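Local coordinates for afamin (PDB 6FAK), which carries hydrophobic molecules such as vitamin E in body fluids and keeps lipidated Wnt proteins soluble and active, at residues N12-Q15 / K16-D20; Y375-D378 / K379-E382; L522-K525 / T526-L530. All coordinates share one frame; numbering follows the deposited sequence.

Contact 1: N12-Q15 / K16-D20; sequences NSTQ and KFIED
The backbone N of Lys16 donates to Asn12 O (2.9 Å), and Phe17 to Ser13, Ile18 to Thr14 and Glu19 to Gln15 repeat the i to i+4 step through the short helix 13-20. Ahead of these bonds the Asn12 side chain closes on the chain as well: its OD1 accepts from the backbone N of Gln15 at 3.1 Å, an Asx motif. Asn12 is an N-glycosylation site, although no sugar is present on it in this structure.

Thr14 and Ile18 stand side by side and point the same way, Thr14 CG2 lying 4.0 Å from Ile18 CD1. The CD1 methyl also rests near Thr14 O, at 3.6 Å. Thr14 OG1 is turned elsewhere, to a hydrogen bond with Ser261 OG.

One residue further on, Gln15 and Glu19 meet with amide and carboxylate planes nearly perpendicular (85°). With CG anti to the backbone N (chi1 -172°) and a bend at the next bond, Gln15 brings NE2 to 3.7 Å from Glu19 OE2, a loose approach, while its OE1 takes a hydrogen bond from Arg258. The other carboxylate oxygen is the gripped one: Lys16 NZ makes a salt bridge to Glu19 OE1 at 2.7 Å, on the syn side and 29° out of the carboxylate plane. To get there the lysine chain bends at three successive bonds, and its CD passes 3.4 Å from Asn12 O.

Ile18 packs on Ile257 of helix 253-268, and Glu19 touches helix 39-58. The arrangement is a short surface helix that opens with an Asx motif and packs the first albumin repeat against the second, on a helix within the region that forms the hydrophobic-ligand pocket.

Contact 2: Y375-D378 / K379-E382; sequences YAED and KFNE. With NAG (2-acetamido-2-deoxy-beta-D-glucopyranose), chain D.
Over one face of the Phe380 ring sits Ala376 O, 3.4 Å above the plane and over its centre, with Glu377 N on the same face but displaced toward the rim. At the ring's far end CZ touches Ala376 CB at 3.9 Å. The ring of Tyr337 also meets this ring, the two planes about 80° apart, and Ile352 and Tyr356 of helix 346-363 add further contacts.

These are the first two turns of the long helix 376-417, with Tyr375 at its N-cap position. The phenyl group reaches the carbonyl because CG lies beside the backbone N (chi1 -51°), which folds the ring back along the helix. Ala376 O therefore has two neighbours in Phe380: the ring carbons, and the backbone N, which donates to it at 3.1 Å in the carbonyl plane. An alanine in place of Phe380 is likely to uncover this carbonyl oxygen and leave Ala376 CB and the Tyr337 ring without their aromatic partner.

Glu377 forms a salt bridge with Arg308, its backbone O meanwhile accepting from Asn381 N at 2.8 Å. Glu382 N bonds to Asp378 O at 3.2 Å, but from above the carbonyl plane.

Asn381 lies on a more open side of the same helix and is a glycosylated residue. Its CG is anti to the backbone N (chi1 -176°), carrying the amide away from the preceding turn even though CB stays 3.2 Å from Glu377 O. The sugar it bears is hydrogen-bonded to Glu385 further along the helix, and the link itself is the covalent bond from Asn381 ND2 to NAG C1, 1.5 Å long.

Contact 3: L522-K525 / T526-L530; sequences LQRK and TDRFL
Helix 521-536 of the third albumin repeat holds this pair of turns, in which Leu522 to Lys525 are bonded to Thr526 to Phe529 in the i to i+4 pattern of an alpha-helix. It packs among helices 376-417, 423-440 and 542-560, in keeping with the all-helical albumin fold.

Arg524 and Arg528, one turn apart, lie along the side facing helix 423-440. The aliphatic part of Arg524 covers a face of the Arg528 guanidinium, CG standing 3.5 Å above its plane and offset toward the rim, while Arg524 CD comes to 3.5 Å from Arg528 NH2. Their guanidinium planes are 69° apart. A bend at chi3 (-97°) takes the end of Arg524 off to Glu424 and Ser428; Arg528, extended from CG to NE, forms a salt bridge with the same Glu424. That shared carboxylate probably offsets the charge of the two arginines.

Asp527 is buried, and its OD1 is paired in a salt bridge with Lys407 of helix 376-417. Its backbone N donates to Gln523 O at 3.0 Å. Phe529 N bonds to Lys525 O, also at 3.0 Å, and the phenylalanine ring meets Phe552 edge-to-face.

Leu522 O accepts twice from a single residue. Thr526 N reaches it at 3.3 Å from above the carbonyl plane; the hydroxyl, placed beside the backbone N by chi1 of -63°, donates to it as well, Thr526 OG1 lying 3.2 Å from Leu522 O.

How the contacts relate
Along the chain the contacts come in series, one in each albumin repeat: contact 1 near the modelled start, contact 2 at the end of the second range, contact 3 in the third. None touches another. The centres of contact 1 and contact 2 lie about 50 Å apart, those of contact 1 and contact 3 about 46 Å, on opposite sides of the chain's centre, and those of contact 2 and contact 3 about 44 Å. Helix 376-417 links the later two: contact 2 forms its first two turns, and its later part packs against contact 3. Contact 1 instead faces helix 253-268 of the second repeat, and among the partners named is the one that packs across a boundary between repeats.

Contact 1: N12-Q15 / K16-D20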
ATOM      1  N   ASN A  12       7.379 -15.274 -27.184  1.00 74.19           N
ATOM      2  CA  ASN A  12       8.466 -14.357 -26.708  1.00 71.13           C
ATOM      3  C   ASN A  12       8.993 -14.703 -25.283  1.00 64.23           C
ATOM      4  O   ASN A  12       8.591 -15.714 -24.686  1.00 55.14           O
ATOM      5  CB  ASN A  12       8.039 -12.876 -26.872  1.00 75.58           C
ATOM      6  CG  ASN A  12       6.747 -12.510 -26.133  1.00 78.95           C
ATOM      7  OD1 ASN A  12       6.232 -13.258 -25.299  1.00 69.86           O
ATOM      8  ND2 ASN A  12       6.229 -11.326 -26.444  1.00 75.38           N
ATOM      9  N   SER A  13       9.937 -13.895 -24.788  1.00 62.19           N
ATOM     10  CA  SER A  13      10.549 -14.072 -23.466  1.00 60.78           C
ATOM     11  C   SER A  13       9.525 -14.056 -22.319  1.00 54.81           C
ATOM     12  O   SER A  13       9.622 -14.844 -21.372  1.00 51.83           O
ATOM     13  CB  SER A  13      11.585 -12.956 -23.206  1.00 66.28           C
ATOM     14  OG  SER A  13      12.319 -12.638 -24.376  1.00 73.67           O
ATOM     15  N   THR A  14       8.567 -13.138 -22.408  1.00 52.70           N
ATOM     16  CA  THR A  14       7.473 -13.047 -21.429  1.00 49.07           C
ATOM     17  C   THR A  14       6.627 -14.324 -21.398  1.00 47.09           C
ATOM     18  O   THR A  14       6.361 -14.840 -20.323  1.00 45.75           O
ATOM     19  CB  THR A  14       6.565 -11.818 -21.701  1.00 50.67           C
ATOM     20  OG1 THR A  14       7.363 -10.625 -21.701  1.00 46.39           O
ATOM     21  CG2 THR A  14       5.448 -11.681 -20.615  1.00 48.39           C
ATOM     22  N   GLN A  15       6.208 -14.813 -22.570  1.00 47.95           N
ATOM     23  CA  GLN A  15       5.455 -16.074 -22.687  1.00 49.88           C
ATOM     24  C   GLN A  15       6.266 -17.255 -22.167  1.00 52.22           C
ATOM     25  O   GLN A  15       5.718 -18.180 -21.555  1.00 53.87           O
ATOM     26  CB  GLN A  15       5.041 -16.336 -24.145  1.00 54.28           C
ATOM     27  CG  GLN A  15       4.102 -17.520 -24.382  1.00 58.02           C
ATOM     28  CD  GLN A  15       2.790 -17.433 -23.608  1.00 57.83           C
ATOM     29  OE1 GLN A  15       2.320 -16.337 -23.310  1.00 57.09           O
ATOM     30  NE2 GLN A  15       2.204 -18.597 -23.256  1.00 53.37           N
ATOM     31  N   LYS A  16       7.576 -17.207 -22.378  1.00 52.88           N
ATOM     32  CA  LYS A  16       8.444 -18.238 -21.845  1.00 54.34           C
ATOM     33  C   LYS A  16       8.509 -18.143 -20.350  1.00 47.89           C
ATOM     34  O   LYS A  16       8.389 -19.148 -19.691  1.00 46.00           O
ATOM     35  CB  LYS A  16       9.862 -18.198 -22.443  1.00 61.53           C
ATOM     36  CG  LYS A  16      10.105 -19.269 -23.497  1.00 74.04           C
ATOM     37  CD  LYS A  16       9.298 -19.055 -24.783  1.00 83.59           C
ATOM     38  CE  LYS A  16       8.040 -19.912 -24.875  1.00 89.15           C
ATOM     39  NZ  LYS A  16       8.321 -21.379 -24.833  1.00 91.19           N
ATOM     40  N   PHE A  17       8.746 -16.947 -19.816  1.00 46.39           N
ATOM     41  CA  PHE A  17       8.738 -16.756 -18.363  1.00 46.09           C
ATOM     42  C   PHE A  17       7.438 -17.313 -17.720  1.00 43.90           C
ATOM     43  O   PHE A  17       7.496 -18.005 -16.701  1.00 43.87           O
ATOM     44  CB  PHE A  17       8.932 -15.288 -18.000  1.00 46.37           C
ATOM     45  CG  PHE A  17       8.917 -15.023 -16.515  1.00 45.18           C
ATOM     46  CD1 PHE A  17      10.091 -15.088 -15.777  1.00 45.24           C
ATOM     47  CD2 PHE A  17       7.728 -14.728 -15.850  1.00 45.61           C
ATOM     48  CE1 PHE A  17      10.083 -14.856 -14.407  1.00 44.86           C
ATOM     49  CE2 PHE A  17       7.719 -14.500 -14.478  1.00 43.75           C
ATOM     50  CZ  PHE A  17       8.898 -14.568 -13.756  1.00 45.38           C
ATOM     51  N   ILE A  18       6.289 -17.007 -18.315  1.00 45.14           N
ATOM     52  CA  ILE A  18       4.979 -17.445 -17.780  1.00 47.31           C
ATOM     53  C   ILE A  18       4.800 -18.957 -17.835  1.00 52.69           C
ATOM     54  O   ILE A  18       4.372 -19.571 -16.833  1.00 53.55           O
ATOM     55  CB  ILE A  18       3.804 -16.761 -18.502  1.00 46.69           C
ATOM     56  CG1 ILE A  18       3.758 -15.283 -18.106  1.00 45.84           C
ATOM     57  CG2 ILE A  18       2.466 -17.406 -18.137  1.00 47.30           C
ATOM     58  CD1 ILE A  18       2.958 -14.437 -19.068  1.00 45.41           C
ATOM     59  N   GLU A  19       5.111 -19.544 -18.992  1.00 54.71           N
ATOM     60  CA  GLU A  19       5.073 -21.012 -19.171  1.00 56.83           C
ATOM     61  C   GLU A  19       5.972 -21.709 -18.156  1.00 57.27           C
ATOM     62  O   GLU A  19       5.554 -22.655 -17.494  1.00 58.46           O
ATOM     63  CB  GLU A  19       5.535 -21.402 -20.575  1.00 63.39           C
ATOM     64  CG  GLU A  19       4.529 -21.168 -21.693  1.00 67.27           C
ATOM     65  CD  GLU A  19       5.066 -21.585 -23.057  1.00 74.51           C
ATOM     66  OE1 GLU A  19       6.282 -21.884 -23.177  1.00 74.85           O
ATOM     67  OE2 GLU A  19       4.265 -21.630 -24.018  1.00 83.06           O
ATOM     68  N   ASP A  20       7.212 -21.228 -18.052  1.00 55.75           N
ATOM     69  CA  ASP A  20       8.178 -21.714 -17.070  1.00 56.35           C
ATOM     70  C   ASP A  20       7.721 -21.617 -15.627  1.00 60.13           C
ATOM     71  O   ASP A  20       7.963 -22.548 -14.871  1.00 59.70           O
ATOM     72  CB  ASP A  20       9.507 -20.958 -17.192  1.00 62.14           C
ATOM     73  CG  ASP A  20      10.391 -21.479 -18.325  1.00 66.80           C
ATOM     74  OD1 ASP A  20       9.939 -22.373 -19.084  1.00 62.21           O
ATOM     75  OD2 ASP A  20      11.543 -20.985 -18.439  1.00 69.81           O
TER

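Contact 2: Y375-D378 / K379-E382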
ATOM      1  N   TYR A 375      -1.979  35.100 -11.988  1.00 33.05           N
ATOM      2  CA  TYR A 375      -1.593  34.855 -10.597  1.00 34.23           C
ATOM      3  C   TYR A 375      -1.746  33.417 -10.102  1.00 32.37           C
ATOM      4  O   TYR A 375      -1.762  33.165  -8.890  1.00 32.04           O
ATOM      5  CB  TYR A 375      -2.404  35.792  -9.703  1.00 39.30           C
ATOM      6  CG  TYR A 375      -2.162  37.223 -10.075  1.00 41.28           C
ATOM      7  CD1 TYR A 375      -0.950  37.810  -9.795  1.00 41.21           C
ATOM      8  CD2 TYR A 375      -3.096  37.944 -10.831  1.00 41.92           C
ATOM      9  CE1 TYR A 375      -0.685  39.097 -10.181  1.00 44.60           C
ATOM     10  CE2 TYR A 375      -2.846  39.249 -11.195  1.00 43.04           C
ATOM     11  CZ  TYR A 375      -1.639  39.815 -10.873  1.00 44.73           C
ATOM     12  OH  TYR A 375      -1.370  41.102 -11.241  1.00 47.23           O
ATOM     13  N   ALA A 376      -1.835  32.453 -11.008  1.00 30.72           N
ATOM     14  CA  ALA A 376      -1.955  31.065 -10.599  1.00 30.48           C
ATOM     15  C   ALA A 376      -0.846  30.595  -9.670  1.00 30.28           C
ATOM     16  O   ALA A 376      -1.102  29.887  -8.691  1.00 29.46           O
ATOM     17  CB  ALA A 376      -1.999  30.163 -11.807  1.00 31.02           C
ATOM     18  N   GLU A 377       0.378  31.001  -9.930  1.00 31.77           N
ATOM     19  CA  GLU A 377       1.519  30.512  -9.114  1.00 34.78           C
ATOM     20  C   GLU A 377       1.426  30.975  -7.654  1.00 34.74           C
ATOM     21  O   GLU A 377       1.896  30.274  -6.763  1.00 33.22           O
ATOM     22  CB  GLU A 377       2.859  30.908  -9.736  1.00 38.13           C
ATOM     23  CG  GLU A 377       3.108  30.184 -11.047  1.00 41.64           C
ATOM     24  CD  GLU A 377       4.237  30.816 -11.863  1.00 49.49           C
ATOM     25  OE1 GLU A 377       4.123  32.011 -12.224  1.00 51.97           O
ATOM     26  OE2 GLU A 377       5.241  30.118 -12.157  1.00 55.68           O
ATOM     27  N   ASP A 378       0.760  32.114  -7.407  1.00 34.53           N
ATOM     28  CA  ASP A 378       0.488  32.564  -6.031  1.00 35.04           C
ATOM     29  C   ASP A 378      -0.487  31.645  -5.329  1.00 34.45           C
ATOM     30  O   ASP A 378      -0.360  31.426  -4.110  1.00 33.40           O
ATOM     31  CB  ASP A 378      -0.045  34.009  -5.996  1.00 37.07           C
ATOM     32  CG  ASP A 378       0.956  35.028  -6.544  1.00 37.99           C
ATOM     33  OD1 ASP A 378       2.172  34.826  -6.410  1.00 40.45           O
ATOM     34  OD2 ASP A 378       0.545  36.049  -7.094  1.00 39.51           O
ATOM     35  N   LYS A 379      -1.506  31.132  -6.051  1.00 32.35           N
ATOM     36  CA  LYS A 379      -2.348  30.117  -5.441  1.00 33.67           C
ATOM     37  C   LYS A 379      -1.563  28.844  -5.125  1.00 31.14           C
ATOM     38  O   LYS A 379      -1.728  28.286  -4.051  1.00 30.56           O
ATOM     39  CB  LYS A 379      -3.549  29.760  -6.303  1.00 37.53           C
ATOM     40  CG  LYS A 379      -4.477  30.922  -6.471  1.00 41.83           C
ATOM     41  CD  LYS A 379      -5.929  30.505  -6.665  1.00 45.53           C
ATOM     42  CE  LYS A 379      -6.762  31.713  -7.012  1.00 46.94           C
ATOM     43  NZ  LYS A 379      -7.282  32.466  -5.841  1.00 46.45           N
ATOM     44  N   PHE A 380      -0.714  28.398  -6.054  1.00 29.52           N
ATOM     45  CA  PHE A 380       0.091  27.149  -5.827  1.00 29.88           C
ATOM     46  C   PHE A 380       1.026  27.319  -4.641  1.00 31.34           C
ATOM     47  O   PHE A 380       1.149  26.417  -3.786  1.00 32.24           O
ATOM     48  CB  PHE A 380       0.910  26.754  -7.042  1.00 28.49           C
ATOM     49  CG  PHE A 380       0.130  26.668  -8.357  1.00 27.81           C
ATOM     50  CD1 PHE A 380      -1.254  26.441  -8.398  1.00 27.54           C
ATOM     51  CD2 PHE A 380       0.812  26.756  -9.548  1.00 27.60           C
ATOM     52  CE1 PHE A 380      -1.917  26.323  -9.607  1.00 27.41           C
ATOM     53  CE2 PHE A 380       0.160  26.657 -10.757  1.00 27.68           C
ATOM     54  CZ  PHE A 380      -1.217  26.451 -10.790  1.00 27.39           C
ATOM     55  N   ASN A 381       1.665  28.485  -4.593  1.00 33.37           N
ATOM     56  CA  ASN A 381       2.600  28.847  -3.517  1.00 36.12           C
ATOM     57  C   ASN A 381       1.961  28.798  -2.136  1.00 34.45           C
ATOM     58  O   ASN A 381       2.527  28.197  -1.227  1.00 33.06           O
ATOM     59  CB  ASN A 381       3.216  30.217  -3.813  1.00 40.01           C
ATOM     60  CG  ASN A 381       4.271  30.627  -2.790  1.00 46.32           C
ATOM     61  OD1 ASN A 381       3.936  31.118  -1.694  1.00 44.59           O
ATOM     62  ND2 ASN A 381       5.567  30.434  -3.147  1.00 51.08           N
ATOM     63  N   GLU A 382       0.766  29.380  -1.994  1.00 35.16           N
ATOM     64  CA  GLU A 382       0.057  29.327  -0.692  1.00 37.04           C
ATOM     65  C   GLU A 382      -0.315  27.893  -0.268  1.00 36.63           C
ATOM     66  O   GLU A 382      -0.077  27.466   0.904  1.00 36.73           O
ATOM     67  CB  GLU A 382      -1.175  30.242  -0.718  1.00 39.90           C
ATOM     68  CG  GLU A 382      -2.126  30.101   0.460  1.00 43.37           C
ATOM     69  CD  GLU A 382      -3.295  31.056   0.365  1.00 51.39           C
ATOM     70  OE1 GLU A 382      -4.436  30.547   0.403  1.00 60.36           O
ATOM     71  OE2 GLU A 382      -3.086  32.296   0.222  1.00 50.33           O
TER
HETATM   72  C1  NAG D 641       6.676  30.818  -2.273  1.00 56.98           C
HETATM   73  C2  NAG D 641       7.772  29.753  -2.216  1.00 59.63           C
HETATM   74  C3  NAG D 641       9.009  30.252  -1.481  1.00 66.85           C
HETATM   75  C4  NAG D 641       9.434  31.630  -1.969  1.00 68.06           C
HETATM   76  C5  NAG D 641       8.244  32.586  -1.984  1.00 66.57           C
HETATM   77  C6  NAG D 641       8.637  33.970  -2.502  1.00 69.73           C
HETATM   78  C7  NAG D 641       6.897  27.481  -2.229  1.00 59.14           C
HETATM   79  C8  NAG D 641       6.423  26.329  -1.398  1.00 60.45           C
HETATM   80  N2  NAG D 641       7.282  28.559  -1.551  1.00 55.76           N
HETATM   81  O3  NAG D 641      10.077  29.322  -1.672  1.00 65.43           O
HETATM   82  O4  NAG D 641      10.460  32.135  -1.106  1.00 70.20           O
HETATM   83  O5  NAG D 641       7.204  32.039  -2.802  1.00 58.82           O
HETATM   84  O6  NAG D 641       9.001  33.899  -3.887  1.00 76.16           O
HETATM   85  O7  NAG D 641       6.924  27.428  -3.447  1.00 72.21           O

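Contact 3: L522-K525 / T526-L530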
ATOM      1  N   LEU A 522       6.368  -6.980  21.660  1.00 64.50           N
ATOM      2  CA  LEU A 522       6.204  -6.174  22.877  1.00 70.09           C
ATOM      3  C   LEU A 522       5.803  -4.737  22.553  1.00 61.34           C
ATOM      4  O   LEU A 522       5.074  -4.097  23.323  1.00 60.41           O
ATOM      5  CB  LEU A 522       7.487  -6.166  23.709  1.00 77.05           C
ATOM      6  CG  LEU A 522       7.397  -5.810  25.203  1.00 77.99           C
ATOM      7  CD1 LEU A 522       8.630  -6.391  25.891  1.00 82.95           C
ATOM      8  CD2 LEU A 522       7.277  -4.313  25.488  1.00 75.96           C
ATOM      9  N   GLN A 523       6.315  -4.215  21.444  1.00 55.07           N
ATOM     10  CA  GLN A 523       5.859  -2.933  20.956  1.00 52.53           C
ATOM     11  C   GLN A 523       4.345  -3.011  20.629  1.00 48.71           C
ATOM     12  O   GLN A 523       3.594  -2.114  20.990  1.00 43.27           O
ATOM     13  CB  GLN A 523       6.659  -2.486  19.720  1.00 56.08           C
ATOM     14  CG  GLN A 523       6.343  -1.066  19.252  1.00 63.19           C
ATOM     15  CD  GLN A 523       6.604  -0.035  20.346  1.00 69.05           C
ATOM     16  OE1 GLN A 523       7.757   0.179  20.728  1.00 72.03           O
ATOM     17  NE2 GLN A 523       5.527   0.573  20.893  1.00 58.13           N
ATOM     18  N   ARG A 524       3.934  -4.078  19.940  1.00 47.35           N
ATOM     19  CA  ARG A 524       2.557  -4.238  19.494  1.00 48.51           C
ATOM     20  C   ARG A 524       1.578  -4.361  20.680  1.00 42.97           C
ATOM     21  O   ARG A 524       0.495  -3.788  20.644  1.00 39.38           O
ATOM     22  CB  ARG A 524       2.403  -5.400  18.490  1.00 51.88           C
ATOM     23  CG  ARG A 524       1.075  -5.358  17.729  1.00 60.86           C
ATOM     24  CD  ARG A 524       1.069  -6.114  16.397  1.00 66.21           C
ATOM     25  NE  ARG A 524       1.314  -5.224  15.261  1.00 69.66           N
ATOM     26  CZ  ARG A 524       0.401  -4.702  14.421  1.00 65.54           C
ATOM     27  NH1 ARG A 524      -0.916  -4.973  14.554  1.00 60.78           N
ATOM     28  NH2 ARG A 524       0.798  -3.893  13.446  1.00 66.84           N
ATOM     29  N   LYS A 525       1.990  -5.049  21.729  1.00 40.89           N
ATOM     30  CA  LYS A 525       1.223  -5.158  22.980  1.00 39.33           C
ATOM     31  C   LYS A 525       0.978  -3.838  23.680  1.00 36.50           C
ATOM     32  O   LYS A 525      -0.134  -3.567  24.170  1.00 35.19           O
ATOM     33  CB  LYS A 525       1.929  -6.116  23.949  1.00 44.04           C
ATOM     34  CG  LYS A 525       1.756  -5.858  25.461  1.00 54.13           C
ATOM     35  CD  LYS A 525       0.352  -6.201  26.000  1.00 65.23           C
ATOM     36  CE  LYS A 525      -0.057  -5.379  27.236  1.00 62.86           C
ATOM     37  NZ  LYS A 525      -1.400  -5.754  27.788  1.00 57.04           N
ATOM     38  N   THR A 526       2.027  -3.040  23.798  1.00 34.79           N
ATOM     39  CA  THR A 526       1.901  -1.671  24.307  1.00 33.19           C
ATOM     40  C   THR A 526       0.926  -0.821  23.454  1.00 30.32           C
ATOM     41  O   THR A 526       0.088  -0.087  23.998  1.00 28.40           O
ATOM     42  CB  THR A 526       3.278  -1.014  24.339  1.00 37.07           C
ATOM     43  OG1 THR A 526       4.088  -1.758  25.255  1.00 41.57           O
ATOM     44  CG2 THR A 526       3.215   0.481  24.777  1.00 35.74           C
ATOM     45  N   ASP A 527       1.053  -0.969  22.132  1.00 30.55           N
ATOM     46  CA  ASP A 527       0.247  -0.225  21.180  1.00 29.81           C
ATOM     47  C   ASP A 527      -1.233  -0.608  21.313  1.00 27.59           C
ATOM     48  O   ASP A 527      -2.108   0.263  21.296  1.00 26.43           O
ATOM     49  CB  ASP A 527       0.767  -0.421  19.758  1.00 30.33           C
ATOM     50  CG  ASP A 527       2.106   0.260  19.510  1.00 33.58           C
ATOM     51  OD1 ASP A 527       2.673   0.968  20.374  1.00 34.07           O
ATOM     52  OD2 ASP A 527       2.633   0.109  18.398  1.00 37.37           O
ATOM     53  N   ARG A 528      -1.498  -1.896  21.478  1.00 27.18           N
ATOM     54  CA  ARG A 528      -2.862  -2.367  21.663  1.00 27.71           C
ATOM     55  C   ARG A 528      -3.474  -1.900  22.938  1.00 26.52           C
ATOM     56  O   ARG A 528      -4.646  -1.543  22.953  1.00 25.65           O
ATOM     57  CB  ARG A 528      -2.998  -3.877  21.645  1.00 30.35           C
ATOM     58  CG  ARG A 528      -2.636  -4.545  20.351  1.00 34.37           C
ATOM     59  CD  ARG A 528      -2.832  -6.039  20.599  1.00 40.96           C
ATOM     60  NE  ARG A 528      -2.362  -6.830  19.485  1.00 46.32           N
ATOM     61  CZ  ARG A 528      -1.252  -7.566  19.422  1.00 51.64           C
ATOM     62  NH1 ARG A 528      -0.434  -7.668  20.472  1.00 54.25           N
ATOM     63  NH2 ARG A 528      -0.973  -8.234  18.302  1.00 53.48           N
ATOM     64  N   PHE A 529      -2.674  -1.888  23.992  1.00 26.28           N
ATOM     65  CA  PHE A 529      -3.119  -1.329  25.288  1.00 26.40           C
ATOM     66  C   PHE A 529      -3.619   0.109  25.156  1.00 25.15           C
ATOM     67  O   PHE A 529      -4.728   0.459  25.637  1.00 24.58           O
ATOM     68  CB  PHE A 529      -1.991  -1.473  26.351  1.00 27.90           C
ATOM     69  CG  PHE A 529      -2.298  -0.807  27.652  1.00 29.00           C
ATOM     70  CD1 PHE A 529      -1.982   0.537  27.859  1.00 29.71           C
ATOM     71  CD2 PHE A 529      -2.889  -1.517  28.671  1.00 30.33           C
ATOM     72  CE1 PHE A 529      -2.297   1.182  29.047  1.00 30.03           C
ATOM     73  CE2 PHE A 529      -3.230  -0.877  29.874  1.00 31.50           C
ATOM     74  CZ  PHE A 529      -2.925   0.491  30.055  1.00 30.86           C
ATOM     75  N   LEU A 530      -2.808   0.942  24.503  1.00 24.59           N
ATOM     76  CA  LEU A 530      -3.158   2.352  24.336  1.00 24.19           C
ATOM     77  C   LEU A 530      -4.451   2.548  23.545  1.00 23.66           C
ATOM     78  O   LEU A 530      -5.306   3.348  23.950  1.00 23.75           O
ATOM     79  CB  LEU A 530      -2.042   3.136  23.713  1.00 24.26           C
ATOM     80  CG  LEU A 530      -2.333   4.619  23.507  1.00 24.44           C
ATOM     81  CD1 LEU A 530      -2.760   5.413  24.732  1.00 24.80           C
ATOM     82  CD2 LEU A 530      -1.082   5.252  22.950  1.00 24.74           C
TER